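Local atomic coordinates of MSHA biogenesis protein MshE (Vibrio cholerae, PDB entry 5HTL), a protein that binds the bacterial second messenger cyclic di-GMP with high affinity through its MshEN domain and probably takes part in the biogenesis of the MSHA pilus. Residues Ala92-Ile95 and Thr101-Ile104; Leu25-Asn30 and Leu46-Glu51; Leu6-Arg9 and Val15-Gly18. One frame throughout, in Å; residues are numbered along the deposited sequence.

From the N terminus the three contacts follow one another in series, none nested in or crossing another. Contact 3 closes first, Lys8 reaching over helix 10-16 to Glu16 near the helix's end. Contact 2 comes next, closing the loop that holds helix 39-45 by bringing the residues after it back to helix 22-32. Contacts 2 and 3 have centres about 14 Å apart, touch where Leu25 packs on Val15, and both border the same cyclic di-GMP. Contact 1 closes the beta hairpin of strands 92-98 and 101-106 on the opposite side of the chain's centre, about 31 Å from contact 2 between centres. Contacts 1 and 3 both meet the second subunit.

Contact 1 of 3, residues Ala92-Ile95 and Thr101-Ile104; sequences ALVI and TLRI
Ala92-Ile95 and Thr101-Ile104 are the two arms of an antiparallel beta hairpin in the MshEN domain, twisted so that the N-to-C directions of the two short strand segments make 128°, and their axes approach to 4.8 Å. Val94 and Ile104 form a non-hydrogen-bonded pair; next to it Ile95 N donates to Arg103 O over 2.9 Å, with an N-H...O angle of 161°. A CA-H...O contact joins Ile104 CA to Leu93 O at 3.4 Å.

The Val94-Ile104 face is apolar. Val94 CG1 lies anti to the backbone N (chi1 -177°) and from there meets Leu102 CD2 at 4.0 Å, while Ile104 CG2 reaches Ala92 CB at 3.9 Å. Beta-branched residues suit these extended backbones, and Leu118 of helix 112-121 packs on both Ala92 and Ile104. Leu93 points the other way, into helix 134-144.

On the face away from Val94 and Ile104, the side chains of Ile95 and Arg103 cross, Ile95 CG1 lying 3.7 Å from Arg103 CG. The long arginine thus gives its methylenes to the isoleucine and sends its charge onward to a salt bridge with Glu128. At the guanidinium edge, in its plane, one water accepts from Arg103 NH1 and donates to Ile95 O at 3.0 Å.

Contact 2 of 3, residues Leu25-Asn30 and Leu46-Glu51; sequences LEQALN and LGFLSE. With C2E (9,9'-[(2R,3R,3aS,5S,7aR,9R,10R,10aS,12S,14aR)-3,5,10,12-tetrahydroxy-5,12-dioxidooctahydro-2H,7H-difuro[3,2-d:3',2'-j][1,3,7,9,2,8]tetraoxadiphosphacyclododecine-2,9-diyl]bis(2-amino-1,9-dihydro-6H-purin-6-one)), chain C.
Gln27 reaches both Phe48 and Leu46, one with each end of its amide, its extended chain spanning from helix 22-32 to the turn after helix 39-45. CG lies anti to the backbone N (chi1 -173°), and the straight chain beyond it places CD in the plane of the Phe48 ring, at its edge. Gln27 and Phe48 cross at about a right angle, with amide and ring planes 66° apart. Gln27 OE1 approaches Phe48 CZ at 3.4 Å, an arrangement in which the partly positive ring hydrogens probably favour the amide oxygen. At the amide's other end, NE2 lies 4.0 Å from Leu46 CD2.

Leu46 divides its branches: CD2 lies against the glutamine amide, whereas CD1 rests on the helix, 3.9 Å from Ala28 CB. Alanine suits this place because its single methyl keeps the helix surface low under the leucine. Leu46 CB also lies over one face of the Phe48 ring, 3.6 Å above its plane and toward the rim, so the turn packs on itself. Gly47 has the positive phi of a Schellman motif, where a CB would press on the Leu46 carbonyl O, so glycine fits.

Leu25 and Leu29 face cyclic di-GMP; Leu29 CD1 comes within 3.5 Å of guanine C2. Helix 22-32 thus lies between ligand and turn, with Ala28 also packing on Leu39 and Leu43 of helix 39-45, while Ser50 N-caps helix 51-62.

Contact 3 of 3, residues Leu6-Arg9 and Val15-Gly18; sequences LRKR and VEEG. With C2E (9,9'-[(2R,3R,3aS,5S,7aR,9R,10R,10aS,12S,14aR)-3,5,10,12-tetrahydroxy-5,12-dioxidooctahydro-2H,7H-difuro[3,2-d:3',2'-j][1,3,7,9,2,8]tetraoxadiphosphacyclododecine-2,9-diyl]bis(2-amino-1,9-dihydro-6H-purin-6-one)), chain C.
The N-terminal arm of the cyclic di-GMP site, Leu6-Arg9, leads into helix 10-16, with Arg9 at the N-cap position, and a salt bridge ties it to the far end of that helix. Lys8 and Glu16, both exposed, make this bridge: Lys8 NZ donates to Glu16 OE2 at 2.7 Å. The ammonium meets the oxygen from above the carboxylate plane, 44° out of it, and Lys8 CE lies 3.2 Å from Glu16 OE1. Lysine reaches across because its chain is fully extended as far as CE and bends only at the last torsion (chi4 62°). Glu16 is extended beyond CG to meet it. Long, flexible charged chains suit such a link, since Lys8 CA and Glu16 CA are 10.8 Å apart. Just beyond, Gly18, with positive phi, is the C-prime residue of the Schellman motif that ends the helix, and Gly18 N bonds to Val15 O.

The residues flanking Lys8 hold the ligand in two different ways. Arg9 lays its guanidinium on a guanine: ring atom N1 stands 3.2 Å above the guanidinium plane and over its centre, a stacked arrangement that probably gains from cation-pi attraction. Extension from CG to NE carries the group along the base, and a salt bridge from Arg9 NE to Asp12 helps fix its rotation. Arg7 works through an edge instead. Its chain bends at chi3 (73°), and its methylenes pass the phosphate, Arg7 CD lying 3.5 Å from the ligand's O1P. Arg7 NH2 forms a salt bridge with Glu116 of the second subunit, so this arginine joins both ligand and partner chain. Facing the ligand, Arg7 NH1 donates in the guanidinium plane to the ribose hydroxyl O2A at 3.0 Å.

Contact 1 of 3, residues Ala92-Ile95 and Thr101-Ile104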
# COMPACT_ATOMS: atom_id res chain seq x y z
N ALA A 92 -10.29 -11.95 3.31
CA ALA A 92 -10.32 -10.49 3.15
C ALA A 92 -11.55 -9.96 3.86
O ALA A 92 -12.62 -10.54 3.76
CB ALA A 92 -10.37 -10.13 1.68
N LEU A 93 -11.39 -8.86 4.58
CA LEU A 93 -12.49 -8.21 5.29
C LEU A 93 -12.51 -6.73 4.98
O LEU A 93 -11.51 -6.04 5.18
CB LEU A 93 -12.32 -8.40 6.80
CG LEU A 93 -13.40 -7.83 7.72
CD1 LEU A 93 -14.67 -8.64 7.56
CD2 LEU A 93 -12.97 -7.84 9.18
N VAL A 94 -13.65 -6.23 4.51
CA VAL A 94 -13.82 -4.80 4.30
C VAL A 94 -14.08 -4.13 5.65
O VAL A 94 -15.08 -4.43 6.32
CB VAL A 94 -15.02 -4.51 3.39
CG1 VAL A 94 -15.13 -3.01 3.12
CG2 VAL A 94 -14.89 -5.28 2.09
N ILE A 95 -13.16 -3.26 6.06
CA ILE A 95 -13.25 -2.63 7.38
C ILE A 95 -13.52 -1.13 7.31
O ILE A 95 -13.77 -0.50 8.33
CB ILE A 95 -11.99 -2.89 8.25
CG1 ILE A 95 -10.75 -2.26 7.62
CG2 ILE A 95 -11.80 -4.39 8.48
CD1 ILE A 95 -9.49 -2.31 8.52
N THR A 101 -13.71 4.32 -2.00
CA THR A 101 -12.51 3.66 -1.49
C THR A 101 -12.86 2.73 -0.34
O THR A 101 -13.61 3.11 0.56
CB THR A 101 -11.45 4.68 -1.02
OG1 THR A 101 -11.08 5.53 -2.11
CG2 THR A 101 -10.21 3.96 -0.53
N LEU A 102 -12.34 1.51 -0.41
CA LEU A 102 -12.52 0.53 0.66
C LEU A 102 -11.17 0.28 1.31
O LEU A 102 -10.15 0.18 0.62
CB LEU A 102 -13.04 -0.79 0.11
CG LEU A 102 -14.35 -0.77 -0.67
CD1 LEU A 102 -14.72 -2.18 -1.12
CD2 LEU A 102 -15.43 -0.22 0.20
N ARG A 103 -11.17 0.17 2.63
CA ARG A 103 -10.02 -0.35 3.33
C ARG A 103 -10.28 -1.83 3.56
O ARG A 103 -11.30 -2.19 4.12
CB ARG A 103 -9.82 0.38 4.65
CG ARG A 103 -8.63 -0.15 5.47
CD ARG A 103 -8.25 0.79 6.60
NE ARG A 103 -7.74 2.04 6.06
CZ ARG A 103 -8.41 3.19 6.06
NH1 ARG A 103 -9.61 3.25 6.63
NH2 ARG A 103 -7.87 4.27 5.52
N ILE A 104 -9.33 -2.65 3.15
CA ILE A 104 -9.51 -4.10 3.20
C ILE A 104 -8.36 -4.75 3.95
O ILE A 104 -7.19 -4.60 3.56
CB ILE A 104 -9.62 -4.70 1.78
CG1 ILE A 104 -10.79 -4.07 1.02
CG2 ILE A 104 -9.77 -6.23 1.85
CD1 ILE A 104 -11.05 -4.68 -0.34
O HOH W 1 -11.86 1.77 8.46

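Contact 2 of 3, residues Leu25-Asn30 and Leu46-Glu51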
# COMPACT_ATOMS: atom_id res chain seq x y z
N LEU A 25 18.93 -18.62 4.31
CA LEU A 25 18.19 -18.23 3.11
C LEU A 25 18.46 -19.22 1.98
O LEU A 25 17.53 -19.70 1.34
CB LEU A 25 18.55 -16.83 2.67
CG LEU A 25 17.91 -16.34 1.37
CD1 LEU A 25 16.37 -16.51 1.35
CD2 LEU A 25 18.28 -14.90 1.10
N GLU A 26 19.73 -19.52 1.74
CA GLU A 26 20.10 -20.47 0.69
C GLU A 26 19.48 -21.84 0.96
O GLU A 26 18.95 -22.48 0.05
CB GLU A 26 21.63 -20.54 0.58
CG GLU A 26 22.26 -19.25 0.05
CD GLU A 26 23.76 -19.13 0.32
OE1 GLU A 26 24.32 -19.99 1.02
OE2 GLU A 26 24.37 -18.14 -0.16
N GLN A 27 19.51 -22.26 2.21
CA GLN A 27 18.91 -23.51 2.61
C GLN A 27 17.42 -23.54 2.31
O GLN A 27 16.90 -24.51 1.76
CB GLN A 27 19.15 -23.75 4.11
CG GLN A 27 18.70 -25.11 4.59
CD GLN A 27 19.00 -25.34 6.05
OE1 GLN A 27 19.67 -24.53 6.70
NE2 GLN A 27 18.51 -26.46 6.58
N ALA A 28 16.72 -22.45 2.63
CA ALA A 28 15.28 -22.40 2.41
C ALA A 28 14.91 -22.33 0.93
O ALA A 28 13.93 -22.93 0.51
CB ALA A 28 14.68 -21.24 3.16
N LEU A 29 15.70 -21.61 0.14
CA LEU A 29 15.46 -21.51 -1.30
C LEU A 29 15.61 -22.88 -1.94
O LEU A 29 14.80 -23.26 -2.79
CB LEU A 29 16.38 -20.49 -1.95
CG LEU A 29 16.08 -19.04 -1.62
CD1 LEU A 29 17.24 -18.17 -2.09
CD2 LEU A 29 14.76 -18.60 -2.27
N ASN A 30 16.63 -23.63 -1.51
CA ASN A 30 16.83 -25.01 -1.98
C ASN A 30 15.65 -25.90 -1.60
O ASN A 30 15.16 -26.69 -2.40
CB ASN A 30 18.13 -25.59 -1.40
CG ASN A 30 19.38 -24.90 -1.92
OD1 ASN A 30 19.36 -24.25 -2.96
ND2 ASN A 30 20.48 -25.06 -1.19
N LEU A 46 11.50 -24.32 8.88
CA LEU A 46 12.88 -24.64 9.25
C LEU A 46 13.26 -24.03 10.60
O LEU A 46 14.33 -24.32 11.13
CB LEU A 46 13.84 -24.16 8.15
CG LEU A 46 13.82 -24.98 6.86
CD1 LEU A 46 14.44 -24.22 5.70
CD2 LEU A 46 14.54 -26.30 7.07
N GLY A 47 12.39 -23.18 11.14
CA GLY A 47 12.60 -22.62 12.47
C GLY A 47 13.44 -21.36 12.49
O GLY A 47 13.87 -20.90 13.55
N PHE A 48 13.65 -20.77 11.32
CA PHE A 48 14.50 -19.59 11.20
C PHE A 48 13.73 -18.28 11.35
O PHE A 48 14.31 -17.20 11.53
CB PHE A 48 15.17 -19.58 9.83
CG PHE A 48 16.02 -20.80 9.55
CD1 PHE A 48 16.66 -21.49 10.58
CD2 PHE A 48 16.19 -21.24 8.25
CE1 PHE A 48 17.44 -22.60 10.30
CE2 PHE A 48 16.97 -22.34 7.96
CZ PHE A 48 17.60 -23.03 8.98
N LEU A 49 12.40 -18.39 11.28
CA LEU A 49 11.52 -17.24 11.23
C LEU A 49 10.23 -17.64 11.96
O LEU A 49 9.87 -18.81 11.97
CB LEU A 49 11.20 -16.91 9.77
CG LEU A 49 10.43 -15.63 9.43
CD1 LEU A 49 11.26 -14.39 9.67
CD2 LEU A 49 9.93 -15.66 8.00
N SER A 50 9.58 -16.67 12.59
CA SER A 50 8.27 -16.90 13.22
C SER A 50 7.13 -16.31 12.38
O SER A 50 7.35 -15.50 11.47
CB SER A 50 8.23 -16.26 14.60
OG SER A 50 8.16 -14.86 14.50
N GLU A 51 5.90 -16.70 12.71
CA GLU A 51 4.72 -16.16 12.04
C GLU A 51 4.60 -14.65 12.21
O GLU A 51 4.26 -13.94 11.26
CB GLU A 51 3.45 -16.85 12.53
CG GLU A 51 3.38 -18.32 12.17
CD GLU A 51 3.02 -18.59 10.71
OE1 GLU A 51 2.91 -19.78 10.34
OE2 GLU A 51 2.85 -17.63 9.92
P1 C2E C . 9.27 -11.83 -3.61
O2P C2E C . 9.80 -11.55 -2.22
O1P C2E C . 9.52 -10.69 -4.57
O5' C2E C . 9.93 -13.16 -4.12
C5' C2E C . 9.60 -13.84 -5.30
C4' C2E C . 10.18 -15.18 -5.41
O4' C2E C . 11.57 -15.11 -5.44
C3' C2E C . 9.83 -16.04 -4.23
O3' C2E C . 8.69 -16.81 -4.51
C2' C2E C . 10.99 -16.78 -3.99
O2' C2E C . 10.92 -18.06 -4.67
C1' C2E C . 12.13 -15.98 -4.51
N9 C2E C . 12.72 -15.19 -3.47
C8 C2E C . 12.31 -14.42 -2.47
N7 C2E C . 13.42 -13.92 -1.90
C5 C2E C . 14.52 -14.39 -2.57
C6 C2E C . 15.89 -14.16 -2.39
O6 C2E C . 16.33 -13.37 -1.39
N1 C2E C . 16.76 -14.76 -3.21
C2 C2E C . 16.32 -15.55 -4.20
N2 C2E C . 17.30 -16.16 -5.04
N3 C2E C . 15.01 -15.79 -4.42
C4 C2E C . 14.07 -15.23 -3.62
P11 C2E C . 7.61 -17.11 -3.38
O21 C2E C . 6.59 -18.12 -3.89
O11 C2E C . 8.33 -17.72 -2.22
O5A C2E C . 6.95 -15.80 -2.84
C5A C2E C . 6.18 -14.96 -3.67
C4A C2E C . 5.92 -13.63 -3.16
O4A C2E C . 5.03 -13.71 -1.99
C3A C2E C . 7.14 -12.96 -2.66
O3A C2E C . 7.70 -12.04 -3.58
C2A C2E C . 6.74 -12.28 -1.42
O2A C2E C . 6.28 -11.00 -1.61
C1A C2E C . 5.61 -13.08 -0.87
N91 C2E C . 5.92 -14.15 0.07
C81 C2E C . 7.04 -14.88 0.19
N71 C2E C . 6.88 -15.80 1.16
C51 C2E C . 5.64 -15.65 1.67
C61 C2E C . 4.89 -16.29 2.67
O61 C2E C . 5.40 -17.34 3.41
N11 C2E C . 3.65 -15.87 2.92
C21 C2E C . 3.11 -14.87 2.24
N21 C2E C . 1.79 -14.51 2.59
N31 C2E C . 3.77 -14.23 1.26
C41 C2E C . 5.03 -14.62 0.97

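Contact 3 of 3, residues Leu6-Arg9 and Val15-Gly18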
# COMPACT_ATOMS: atom_id res chain seq x y z
N LEU A 6 7.89 -2.96 -8.23
CA LEU A 6 8.90 -3.91 -7.76
C LEU A 6 9.15 -3.76 -6.26
O LEU A 6 9.63 -2.73 -5.79
CB LEU A 6 10.23 -3.74 -8.48
CG LEU A 6 10.46 -2.42 -9.20
CD1 LEU A 6 10.52 -1.27 -8.21
CD2 LEU A 6 11.70 -2.55 -10.02
N ARG A 7 8.85 -4.80 -5.51
CA ARG A 7 9.19 -4.85 -4.10
C ARG A 7 10.62 -5.36 -3.98
O ARG A 7 11.17 -5.93 -4.93
CB ARG A 7 8.26 -5.84 -3.42
CG ARG A 7 8.43 -7.24 -3.99
CD ARG A 7 7.27 -8.14 -3.65
NE ARG A 7 6.10 -7.78 -4.44
CZ ARG A 7 5.00 -8.50 -4.53
NH1 ARG A 7 4.91 -9.65 -3.86
NH2 ARG A 7 3.99 -8.09 -5.28
N LYS A 8 11.23 -5.15 -2.82
CA LYS A 8 12.49 -5.80 -2.52
C LYS A 8 12.14 -7.25 -2.21
O LYS A 8 11.20 -7.51 -1.47
CB LYS A 8 13.15 -5.14 -1.32
CG LYS A 8 14.47 -5.76 -0.95
CD LYS A 8 15.01 -5.16 0.33
CE LYS A 8 16.36 -5.74 0.63
NZ LYS A 8 17.33 -5.42 -0.45
N ARG A 9 12.87 -8.22 -2.76
CA ARG A 9 12.48 -9.60 -2.51
C ARG A 9 12.69 -9.98 -1.04
O ARG A 9 13.56 -9.44 -0.35
CB ARG A 9 13.11 -10.59 -3.49
CG ARG A 9 14.60 -10.65 -3.44
CD ARG A 9 15.12 -11.49 -4.58
NE ARG A 9 16.56 -11.66 -4.47
CZ ARG A 9 17.30 -12.36 -5.32
NH1 ARG A 9 16.73 -12.97 -6.35
NH2 ARG A 9 18.60 -12.45 -5.12
N VAL A 15 17.49 -10.87 5.34
CA VAL A 15 18.92 -10.95 5.63
C VAL A 15 19.47 -9.58 6.01
O VAL A 15 20.20 -9.45 6.98
CB VAL A 15 19.72 -11.51 4.45
CG1 VAL A 15 21.22 -11.41 4.71
CG2 VAL A 15 19.34 -12.95 4.21
N GLU A 16 19.09 -8.57 5.23
CA GLU A 16 19.59 -7.22 5.47
C GLU A 16 19.13 -6.68 6.81
O GLU A 16 19.85 -5.91 7.45
CB GLU A 16 19.16 -6.28 4.35
CG GLU A 16 19.87 -6.54 3.04
CD GLU A 16 19.42 -5.60 1.95
OE1 GLU A 16 18.80 -4.57 2.27
OE2 GLU A 16 19.68 -5.90 0.76
N GLU A 17 17.94 -7.06 7.25
CA GLU A 17 17.45 -6.56 8.53
C GLU A 17 17.79 -7.47 9.71
O GLU A 17 17.33 -7.26 10.84
CB GLU A 17 15.96 -6.22 8.45
CG GLU A 17 15.69 -5.07 7.47
CD GLU A 17 16.68 -3.90 7.63
OE1 GLU A 17 17.02 -3.53 8.77
OE2 GLU A 17 17.11 -3.35 6.60
N GLY A 18 18.64 -8.46 9.44
CA GLY A 18 19.23 -9.29 10.47
C GLY A 18 18.29 -10.29 11.09
O GLY A 18 18.46 -10.68 12.25
P1 C2E C . 9.27 -11.83 -3.61
O2P C2E C . 9.80 -11.55 -2.22
O1P C2E C . 9.52 -10.69 -4.57
O5' C2E C . 9.93 -13.16 -4.12
C5' C2E C . 9.60 -13.84 -5.30
C4' C2E C . 10.18 -15.18 -5.41
O4' C2E C . 11.57 -15.11 -5.44
C3' C2E C . 9.83 -16.04 -4.23
O3' C2E C . 8.69 -16.81 -4.51
C2' C2E C . 10.99 -16.78 -3.99
O2' C2E C . 10.92 -18.06 -4.67
C1' C2E C . 12.13 -15.98 -4.51
N9 C2E C . 12.72 -15.19 -3.47
C8 C2E C . 12.31 -14.42 -2.47
N7 C2E C . 13.42 -13.92 -1.90
C5 C2E C . 14.52 -14.39 -2.57
C6 C2E C . 15.89 -14.16 -2.39
O6 C2E C . 16.33 -13.37 -1.39
N1 C2E C . 16.76 -14.76 -3.21
C2 C2E C . 16.32 -15.55 -4.20
N2 C2E C . 17.30 -16.16 -5.04
N3 C2E C . 15.01 -15.79 -4.42
C4 C2E C . 14.07 -15.23 -3.62
P11 C2E C . 7.61 -17.11 -3.38
O21 C2E C . 6.59 -18.12 -3.89
O11 C2E C . 8.33 -17.72 -2.22
O5A C2E C . 6.95 -15.80 -2.84
C5A C2E C . 6.18 -14.96 -3.67
C4A C2E C . 5.92 -13.63 -3.16
O4A C2E C . 5.03 -13.71 -1.99
C3A C2E C . 7.14 -12.96 -2.66
O3A C2E C . 7.70 -12.04 -3.58
C2A C2E C . 6.74 -12.28 -1.42
O2A C2E C . 6.28 -11.00 -1.61
C1A C2E C . 5.61 -13.08 -0.87
N91 C2E C . 5.92 -14.15 0.07
C81 C2E C . 7.04 -14.88 0.19
N71 C2E C . 6.88 -15.80 1.16
C51 C2E C . 5.64 -15.65 1.67
C61 C2E C . 4.89 -16.29 2.67
O61 C2E C . 5.40 -17.34 3.41
N11 C2E C . 3.65 -15.87 2.92
C21 C2E C . 3.11 -14.87 2.24
N21 C2E C . 1.79 -14.51 2.59
N31 C2E C . 3.77 -14.23 1.26
C41 C2E C . 5.03 -14.62 0.97